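Local coordinates for protein RNase III inhibitor (Mycobacterium tuberculosis, PDB 5M3I) that belongs to the macro domain family, alpha/beta proteins in which a mixed beta sheet is packed between helices, at residues R47-M52 with K82-F87; Q44-R47 with M52-A55; T89-R94 with L99-A104. One frame throughout, in Å; residues are numbered along the deposited sequence. Where two conformers were deposited one is given.

Contact 1: R47-M52 with K82-F87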
loop_
_atom_site.group_PDB
_atom_site.type_symbol
_atom_site.label_atom_id
_atom_site.label_comp_id
_atom_site.label_asym_id
_atom_site.label_seq_id
_atom_site.Cartn_x
_atom_site.Cartn_y
_atom_site.Cartn_z
ATOM N N ARG A 47 1.413 -9.975 10.813
ATOM C CA ARG A 47 0.736 -10.927 11.691
ATOM C C ARG A 47 -0.359 -11.696 10.942
ATOM O O ARG A 47 -0.604 -12.860 11.216
ATOM C CB ARG A 47 0.183 -10.217 12.946
ATOM C CG ARG A 47 1.292 -9.531 13.796
ATOM C CD ARG A 47 1.153 -9.502 15.368
ATOM N NE ARG A 47 -0.216 -9.821 15.804
ATOM C CZ ARG A 47 -0.657 -11.002 16.265
ATOM N NH1 ARG A 47 0.130 -12.080 16.349
ATOM N NH2 ARG A 47 -1.939 -11.104 16.629
ATOM N N ARG A 48 -1.007 -11.036 10.011
ATOM C CA ARG A 48 -2.075 -11.664 9.243
ATOM C C ARG A 48 -1.566 -12.499 8.065
ATOM O O ARG A 48 -2.179 -13.480 7.742
ATOM C CB ARG A 48 -3.031 -10.566 8.756
ATOM C CG ARG A 48 -4.235 -11.043 7.983
ATOM C CD ARG A 48 -5.249 -11.780 8.853
ATOM N NE ARG A 48 -6.311 -12.215 7.960
ATOM C CZ ARG A 48 -6.248 -13.270 7.143
ATOM N NH1 ARG A 48 -5.191 -14.087 7.113
ATOM N NH2 ARG A 48 -7.275 -13.530 6.355
ATOM N N TYR A 49 -0.464 -12.079 7.422
ATOM C CA TYR A 49 0.053 -12.711 6.221
ATOM C C TYR A 49 1.526 -13.074 6.377
ATOM O O TYR A 49 2.378 -12.524 5.714
ATOM C CB TYR A 49 -0.134 -11.792 5.020
ATOM C CG TYR A 49 -1.576 -11.417 4.764
ATOM C CD1 TYR A 49 -2.495 -12.343 4.273
ATOM C CD2 TYR A 49 -2.031 -10.128 5.024
ATOM C CE1 TYR A 49 -3.816 -11.996 4.051
ATOM C CE2 TYR A 49 -3.353 -9.768 4.801
ATOM C CZ TYR A 49 -4.238 -10.711 4.310
ATOM O OH TYR A 49 -5.532 -10.325 4.105
ATOM N N PRO A 50 1.831 -14.046 7.239
ATOM C CA PRO A 50 3.241 -14.378 7.529
ATOM C C PRO A 50 4.075 -14.829 6.316
ATOM O O PRO A 50 5.285 -14.561 6.253
ATOM C CB PRO A 50 3.130 -15.502 8.567
ATOM C CG PRO A 50 1.751 -16.085 8.366
ATOM C CD PRO A 50 0.894 -14.907 7.979
ATOM N N GLU A 51 3.427 -15.490 5.362
ATOM C CA GLU A 51 4.094 -15.959 4.127
ATOM C C GLU A 51 4.457 -14.799 3.248
ATOM O O GLU A 51 5.557 -14.753 2.696
ATOM C CB GLU A 51 3.209 -16.967 3.369
ATOM C CG GLU A 51 2.990 -18.240 4.183
ATOM C CD GLU A 51 2.416 -19.393 3.378
ATOM O OE1 GLU A 51 1.191 -19.394 3.127
ATOM O OE2 GLU A 51 3.190 -20.315 3.029
ATOM N N MET A 52 3.529 -13.849 3.156
ATOM C CA MET A 52 3.776 -12.564 2.503
ATOM C C MET A 52 5.008 -11.908 3.102
ATOM O O MET A 52 5.925 -11.513 2.360
ATOM C CB MET A 52 2.566 -11.651 2.646
ATOM C CG MET A 52 2.705 -10.286 1.994
ATOM S SD MET A 52 3.568 -9.042 2.960
ATOM C CE MET A 52 2.314 -8.663 4.187
ATOM N N LYS A 82 -7.323 -10.676 -2.485
ATOM C CA LYS A 82 -6.475 -11.557 -3.297
ATOM C C LYS A 82 -5.043 -11.098 -3.370
ATOM O O LYS A 82 -4.169 -11.921 -3.527
ATOM C CB LYS A 82 -7.015 -11.678 -4.748
ATOM C CG LYS A 82 -8.494 -12.071 -4.890
ATOM C CD LYS A 82 -8.863 -13.414 -4.240
ATOM C CE LYS A 82 -10.355 -13.754 -4.504
ATOM N NZ LYS A 82 -11.261 -12.984 -3.610
ATOM N N HIS A 83 -4.796 -9.783 -3.254
ATOM C CA HIS A 83 -3.457 -9.215 -3.385
ATOM C C HIS A 83 -3.103 -8.275 -2.244
ATOM O O HIS A 83 -3.928 -7.478 -1.803
ATOM C CB HIS A 83 -3.333 -8.414 -4.675
ATOM C CG HIS A 83 -3.655 -9.198 -5.902
ATOM N ND1 HIS A 83 -2.784 -10.123 -6.442
ATOM C CD2 HIS A 83 -4.752 -9.205 -6.691
ATOM C CE1 HIS A 83 -3.335 -10.672 -7.505
ATOM N NE2 HIS A 83 -4.524 -10.125 -7.678
ATOM N N ILE A 84 -1.860 -8.361 -1.799
ATOM C CA ILE A 84 -1.271 -7.375 -0.939
ATOM C C ILE A 84 -0.268 -6.618 -1.769
ATOM O O ILE A 84 0.682 -7.210 -2.299
ATOM C CB ILE A 84 -0.499 -8.004 0.262
ATOM C CG1 ILE A 84 -1.328 -9.069 0.969
ATOM C CG2 ILE A 84 -0.038 -6.907 1.218
ATOM C CD1 ILE A 84 -2.687 -8.603 1.400
ATOM N N ILE A 85 -0.465 -5.307 -1.869
ATOM C CA ILE A 85 0.429 -4.422 -2.604
ATOM C C ILE A 85 1.241 -3.665 -1.569
ATOM O O ILE A 85 0.739 -2.773 -0.885
ATOM C CB ILE A 85 -0.355 -3.465 -3.476
ATOM C CG1 ILE A 85 -1.284 -4.253 -4.403
ATOM C CG2 ILE A 85 0.600 -2.597 -4.277
ATOM C CD1 ILE A 85 -2.278 -3.401 -5.166
ATOM N N ASN A 86 2.506 -4.047 -1.435
ATOM C CA ASN A 86 3.401 -3.408 -0.491
ATOM C C ASN A 86 4.017 -2.213 -1.164
ATOM O O ASN A 86 4.790 -2.351 -2.095
ATOM C CB ASN A 86 4.470 -4.375 -0.033
ATOM C CG ASN A 86 3.891 -5.525 0.766
ATOM O OD1 ASN A 86 3.555 -5.364 1.937
ATOM N ND2 ASN A 86 3.813 -6.709 0.154
ATOM N N PHE A 87 3.665 -1.032 -0.675
ATOM C CA PHE A 87 4.058 0.266 -1.264
ATOM C C PHE A 87 5.208 0.819 -0.436
ATOM O O PHE A 87 5.029 1.122 0.743
ATOM C CB PHE A 87 2.837 1.172 -1.151
ATOM C CG PHE A 87 2.928 2.461 -1.850
ATOM C CD1 PHE A 87 3.965 3.339 -1.586
ATOM C CD2 PHE A 87 1.969 2.813 -2.759
ATOM C CE1 PHE A 87 4.035 4.531 -2.240
ATOM C CE2 PHE A 87 2.065 3.983 -3.460
ATOM C CZ PHE A 87 3.081 4.870 -3.157
#
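Tyr49 places CG across from its carbonyl carbon (chi1 -59°), which swings the ring toward strand 83-88, while Met52 runs out from the helix with CG opposite its backbone N and then bends at chi2 and chi3, a hooked chain that brings SD and CE up to the same strand. Ile84 answers with both branches. Its CG1 arm carries CD1 over a face of the Tyr49 ring, 4.0 Å from the ring centroid and 24° off the normal, a CH-pi contact displaced toward CE2. The CG2 branch meets the methyl of Met52 more loosely, Ile84 CG2 to Met52 CE 4.2 Å, with the two side chains at about a right angle. A branched residue suits this spot because one side chain serves two partners.

The other face of the tyrosine is covered by the preceding residue, Arg48, whose CG sits 3.5 Å above the ring plane. Tyr49 thus has aliphatic carbon on both faces, at the point where helix 40-48 ends and just before helix 50-61 begins; Pro50 then opens the new helix, where its lack of an N-H costs nothing. The two helices lie over one side of strand 83-88 in the mixed sheet of the macro domain.

Farther along the strand, Asn86 ND2 approaches Met52 SD at 3.7 Å in a weak hydrogen bond (147° at the hydrogen). The amide's firmer ties run to either side: OD1 accepts from Asn29 ND2 and ND2 gives to Phe71 O. These two bonds, one at each end of the carboxamide, should fix its rotation and satisfy its polar atoms in a buried place. The polarisable thioether can border both the amide and Ile84. Tyr49, Met52 and Ile84 make the contact largely apolar, with one weak N-H...S bond.

Contact 2: Q44-R47 with M52-A55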
loop_
_atom_site.group_PDB
_atom_site.type_symbol
_atom_site.label_atom_id
_atom_site.label_comp_id
_atom_site.label_asym_id
_atom_site.label_seq_id
_atom_site.Cartn_x
_atom_site.Cartn_y
_atom_site.Cartn_z
ATOM N N GLN A 44 0.618 -5.184 11.512
ATOM C CA GLN A 44 -0.651 -5.910 11.400
ATOM C C GLN A 44 -0.645 -6.789 10.154
ATOM O O GLN A 44 -1.087 -7.918 10.191
ATOM C CB GLN A 44 -1.834 -4.941 11.403
ATOM C CG GLN A 44 -1.977 -4.233 12.763
ATOM C CD GLN A 44 -2.139 -5.211 13.938
ATOM O OE1 GLN A 44 -3.201 -5.794 14.118
ATOM N NE2 GLN A 44 -1.091 -5.398 14.731
ATOM N N PHE A 45 -0.101 -6.277 9.046
ATOM C CA PHE A 45 0.028 -7.098 7.823
ATOM C C PHE A 45 0.942 -8.317 8.019
ATOM O O PHE A 45 0.636 -9.410 7.535
ATOM C CB PHE A 45 0.527 -6.286 6.637
ATOM C CG PHE A 45 -0.555 -5.554 5.880
ATOM C CD1 PHE A 45 -1.238 -6.180 4.826
ATOM C CD2 PHE A 45 -0.844 -4.194 6.144
ATOM C CE1 PHE A 45 -2.184 -5.490 4.094
ATOM C CE2 PHE A 45 -1.810 -3.512 5.403
ATOM C CZ PHE A 45 -2.478 -4.164 4.380
ATOM N N LYS A 46 2.037 -8.145 8.742
ATOM C CA LYS A 46 2.927 -9.269 9.045
ATOM C C LYS A 46 2.219 -10.373 9.850
ATOM O O LYS A 46 2.391 -11.561 9.594
ATOM C CB LYS A 46 4.171 -8.760 9.771
ATOM C CG LYS A 46 5.204 -9.808 10.146
ATOM C CD LYS A 46 6.335 -9.179 10.967
ATOM C CE LYS A 46 7.284 -10.235 11.514
ATOM N NZ LYS A 46 8.363 -9.658 12.375
ATOM N N ARG A 47 1.413 -9.975 10.813
ATOM C CA ARG A 47 0.736 -10.927 11.691
ATOM C C ARG A 47 -0.359 -11.696 10.942
ATOM O O ARG A 47 -0.604 -12.860 11.216
ATOM C CB ARG A 47 0.183 -10.217 12.946
ATOM C CG ARG A 47 1.292 -9.531 13.796
ATOM C CD ARG A 47 1.153 -9.502 15.368
ATOM N NE ARG A 47 -0.216 -9.821 15.804
ATOM C CZ ARG A 47 -0.657 -11.002 16.265
ATOM N NH1 ARG A 47 0.130 -12.080 16.349
ATOM N NH2 ARG A 47 -1.939 -11.104 16.629
ATOM N N MET A 52 3.529 -13.849 3.156
ATOM C CA MET A 52 3.776 -12.564 2.503
ATOM C C MET A 52 5.008 -11.908 3.102
ATOM O O MET A 52 5.925 -11.513 2.360
ATOM C CB MET A 52 2.566 -11.651 2.646
ATOM C CG MET A 52 2.705 -10.286 1.994
ATOM S SD MET A 52 3.568 -9.042 2.960
ATOM C CE MET A 52 2.314 -8.663 4.187
ATOM N N PHE A 53 5.088 -11.827 4.433
ATOM C CA PHE A 53 6.276 -11.198 5.061
ATOM C C PHE A 53 7.572 -11.895 4.710
ATOM O O PHE A 53 8.600 -11.237 4.465
ATOM C CB PHE A 53 6.151 -11.104 6.593
ATOM C CG PHE A 53 7.405 -10.637 7.268
ATOM C CD1 PHE A 53 7.741 -9.296 7.282
ATOM C CD2 PHE A 53 8.280 -11.551 7.870
ATOM C CE1 PHE A 53 8.902 -8.857 7.893
ATOM C CE2 PHE A 53 9.455 -11.118 8.491
ATOM C CZ PHE A 53 9.766 -9.758 8.505
ATOM N N THR A 54 7.543 -13.226 4.764
ATOM C CA THR A 54 8.721 -14.039 4.468
ATOM C C THR A 54 9.175 -13.734 3.058
ATOM O O THR A 54 10.376 -13.632 2.823
ATOM C CB THR A 54 8.429 -15.551 4.585
ATOM O OG1 THR A 54 7.903 -15.844 5.888
ATOM C CG2 THR A 54 9.694 -16.394 4.348
ATOM N N ALA A 55 8.230 -13.587 2.125
ATOM C CA ALA A 55 8.592 -13.278 0.737
ATOM C C ALA A 55 9.197 -11.879 0.618
ATOM O O ALA A 55 10.265 -11.711 0.020
ATOM C CB ALA A 55 7.395 -13.430 -0.172
#
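Lys46 and Phe53 carry most of this contact, lying side by side and pointing the same way from backbones whose CA atoms, Lys46 and Phe53, are 5.6 Å apart. Both side chains leave with CG opposite the backbone N (chi1 -179° in Lys46), and the lysine stays extended beyond it, its methylenes running the length of one ring face. Lys46 CG begins over the ring's root, 3.7 Å from Phe53 CG, and Lys46 CE comes to rest over the middle, 3.9 Å from the Phe53 centroid. The ammonium continues past it: Lys46 NZ is 4.5 Å from the same centroid and 27° off the normal, an off-centre cation-pi contact. Lysine fits a partly exposed seam of this sort, covering an aromatic face with hydrocarbon while its charge reaches the periphery.

On the buried side, the methyl CE of Met52 fills the angle beside Phe45, 3.8 Å from Phe45 O and 3.9 Å from Phe45 CB. The flexible thioether can bend to reach backbone and side chain together, and the Phe45 ring continues inward onto Leu27 and Asn29 of strand 26-31. Two consecutive helices, 40-48 and 50-61, separated by a single residue, are packed together and, through Phe45 and Met52, against the mixed sheet of the macro domain fold.

Contact 3: T89-R94 with L99-A104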
loop_
_atom_site.group_PDB
_atom_site.type_symbol
_atom_site.label_atom_id
_atom_site.label_comp_id
_atom_site.label_asym_id
_atom_site.label_seq_id
_atom_site.Cartn_x
_atom_site.Cartn_y
_atom_site.Cartn_z
ATOM N N THR A 89 7.296 3.366 1.272
ATOM C CA THR A 89 7.174 4.752 1.649
ATOM C C THR A 89 8.503 5.250 2.243
ATOM O O THR A 89 8.636 6.437 2.495
ATOM C CB THR A 89 6.060 4.941 2.691
ATOM O OG1 THR A 89 6.293 4.065 3.808
ATOM C CG2 THR A 89 4.756 4.619 2.101
ATOM N N LYS A 90 9.442 4.340 2.480
ATOM C CA LYS A 90 10.737 4.655 3.079
ATOM C C LYS A 90 11.788 3.701 2.553
ATOM O O LYS A 90 11.464 2.525 2.165
ATOM C CB LYS A 90 10.709 4.388 4.593
ATOM C CG LYS A 90 9.858 5.292 5.411
ATOM C CD LYS A 90 9.875 4.807 6.857
ATOM C CE LYS A 90 9.196 5.787 7.803
ATOM N NZ LYS A 90 10.045 5.999 9.009
ATOM N N LYS A 91 13.034 4.158 2.641
ATOM C CA LYS A 91 14.198 3.326 2.387
ATOM C C LYS A 91 14.498 2.546 3.660
ATOM O O LYS A 91 13.975 1.417 3.825
ATOM C CB LYS A 91 15.353 4.175 1.878
ATOM C CG LYS A 91 15.120 4.625 0.443
ATOM C CD LYS A 91 16.197 5.569 -0.113
ATOM C CE LYS A 91 15.886 5.886 -1.577
ATOM N NZ LYS A 91 16.704 6.994 -2.136
ATOM N N HIS A 92 15.324 3.126 4.527
ATOM C CA HIS A 92 15.531 2.583 5.871
ATOM C C HIS A 92 14.421 3.108 6.747
ATOM O O HIS A 92 13.903 4.221 6.527
ATOM C CB HIS A 92 16.874 2.953 6.465
ATOM C CG HIS A 92 17.336 1.985 7.513
ATOM N ND1 HIS A 92 16.882 2.042 8.806
ATOM C CD2 HIS A 92 18.156 0.906 7.455
ATOM C CE1 HIS A 92 17.407 1.059 9.510
ATOM N NE2 HIS A 92 18.189 0.354 8.713
ATOM N N TRP A 93 14.000 2.310 7.716
ATOM C CA TRP A 93 12.912 2.740 8.673
ATOM C C TRP A 93 13.295 3.861 9.634
ATOM O O TRP A 93 12.473 4.683 10.022
ATOM C CB TRP A 93 12.342 1.568 9.478
ATOM C CG TRP A 93 13.339 0.719 10.181
ATOM C CD1 TRP A 93 13.818 -0.484 9.755
ATOM C CD2 TRP A 93 13.960 0.983 11.431
ATOM N NE1 TRP A 93 14.720 -0.975 10.653
ATOM C CE2 TRP A 93 14.828 -0.091 11.695
ATOM C CE3 TRP A 93 13.884 2.032 12.348
ATOM C CZ2 TRP A 93 15.615 -0.149 12.837
ATOM C CZ3 TRP A 93 14.663 1.982 13.473
ATOM C CH2 TRP A 93 15.523 0.899 13.716
ATOM N N ARG A 94 14.560 3.891 9.992
ATOM C CA ARG A 94 15.190 5.038 10.637
ATOM C C ARG A 94 14.844 6.412 9.995
ATOM O O ARG A 94 14.710 7.408 10.720
ATOM C CB ARG A 94 16.727 4.793 10.745
ATOM C CG ARG A 94 16.999 3.590 11.639
ATOM C CD ARG A 94 18.465 3.191 11.706
ATOM N NE ARG A 94 19.272 3.894 12.708
ATOM C CZ ARG A 94 20.393 3.431 13.267
ATOM N NH1 ARG A 94 20.863 2.222 12.968
ATOM N NH2 ARG A 94 21.052 4.185 14.156
ATOM N N LEU A 99 7.480 13.039 -0.096
ATOM C CA LEU A 99 6.453 13.172 -1.120
ATOM C C LEU A 99 6.871 12.607 -2.454
ATOM O O LEU A 99 6.063 11.947 -3.133
ATOM C CB LEU A 99 5.997 14.628 -1.268
ATOM C CG LEU A 99 5.085 15.072 -0.100
ATOM C CD1 LEU A 99 4.853 16.576 -0.122
ATOM C CD2 LEU A 99 3.743 14.356 -0.082
ATOM N N ALA A 100 8.135 12.787 -2.785
ATOM C CA ALA A 100 8.713 12.191 -4.005
ATOM C C ALA A 100 8.612 10.646 -4.036
ATOM O O ALA A 100 8.434 10.071 -5.100
ATOM C CB ALA A 100 10.148 12.626 -4.181
ATOM N N TYR A 101 8.707 9.996 -2.874
ATOM C CA TYR A 101 8.538 8.560 -2.789
ATOM C C TYR A 101 7.081 8.116 -3.080
ATOM O O TYR A 101 6.842 7.032 -3.608
ATOM C CB TYR A 101 8.937 8.060 -1.405
ATOM C CG TYR A 101 10.367 8.343 -0.931
ATOM C CD1 TYR A 101 11.381 8.824 -1.787
ATOM C CD2 TYR A 101 10.706 8.045 0.383
ATOM C CE1 TYR A 101 12.692 9.034 -1.298
ATOM C CE2 TYR A 101 11.985 8.261 0.878
ATOM C CZ TYR A 101 12.972 8.751 0.044
ATOM O OH TYR A 101 14.194 8.896 0.612
ATOM N N ILE A 102 6.136 8.966 -2.674
ATOM C CA ILE A 102 4.733 8.707 -2.828
ATOM C C ILE A 102 4.405 8.915 -4.308
ATOM O O ILE A 102 3.688 8.099 -4.918
ATOM C CB ILE A 102 3.856 9.598 -1.899
ATOM C CG1 ILE A 102 4.240 9.447 -0.405
ATOM C CG2 ILE A 102 2.366 9.303 -2.046
ATOM C CD1 ILE A 102 4.338 8.050 0.126
ATOM N N ASP A 103 4.889 10.005 -4.882
ATOM C CA ASP A 103 4.692 10.268 -6.336
ATOM C C ASP A 103 5.162 9.098 -7.173
ATOM O O ASP A 103 4.461 8.645 -8.043
ATOM C CB ASP A 103 5.402 11.543 -6.754
ATOM C CG ASP A 103 4.788 12.799 -6.122
ATOM O OD1 ASP A 103 3.654 12.738 -5.600
ATOM O OD2 ASP A 103 5.429 13.879 -6.185
ATOM N N ALA A 104 6.345 8.596 -6.864
ATOM C CA ALA A 104 6.952 7.546 -7.671
ATOM C C ALA A 104 6.214 6.223 -7.482
ATOM O O ALA A 104 5.947 5.510 -8.442
ATOM C CB ALA A 104 8.449 7.400 -7.361
#
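The Tyr101 ring meets the backbone of Thr89 edge on: the carbonyl O of Thr89 lies in the ring plane, 3.4 Å from Tyr101 CD2, where the slightly positive rim of an aromatic ring can face a carbonyl oxygen. That oxygen also accepts a hydrogen bond from Ser97 OG. Obliquely to the ring come Lys90 CA and Lys91 CE. A second flat group, the Trp93 indole, has Arg94 CG and His92 CE1 over one face, though Arg94 is poorly ordered and His92 was modelled in two conformers, which makes both approaches doubtful; the Trp93 side chain also touches Asn32 and Val34.

Lys91 crosses the end of Tyr101 at about a right angle. Its extended chain passes the phenol with Lys91 CD 4.0 Å from Tyr101 OH; the lysine is exposed, and its hydrocarbon runs past the hydroxyl.

Residues 89-94 leave strand 83-88 and lead into helix 99-115, which goes on to strand 120-123. The two strands are parallel, with strand 26-31 between them, and the whole is a beta-alpha-beta crossover of the macro domain; this contact lies at the entry to its helix. The loop stays tied to strand 26-31 and the residues just after it by backbone hydrogen bonds of Thr89 with Val31 and Lys91 with Cys33.

Deeper in, chi1 of Ile102 (-56°) sets CG1 beside the backbone N, and the bend at chi2 (-50°) carries Ile102 CD1 to within 4.0 Å of Thr89 CG2, the two side chains running alongside each other. Threonine offers a methyl to this buried apolar meeting. On the loop's outer part, Lys90 NZ donates to Trp93 O at 2.9 Å, with the donor tilted 20° from the carbonyl plane, and it bonds to Ala95 O as well.

How the contacts relate
Contacts 1 and 2 are neighbours, their centres about 5 Å apart, and Met52 works in both: toward strand 83-88 in one and toward helix 40-48 in the other. They also touch directly, Ile84 CG2 to Phe45 CE1 at 3.9 Å, so both helices and the strand form one continuous packing region. Contact 3 lies about 19 Å from each, centre to centre. Strand 83-88 links it to contact 1: Ile84 and Asn86 face the paired helices, whereas the alternating Ile85 and Phe87 meet helix 99-115, with Phe87 CZ 3.7 Å from Ile102 O. Contacts 2 and 3 stay about 10 Å apart at their nearest atoms.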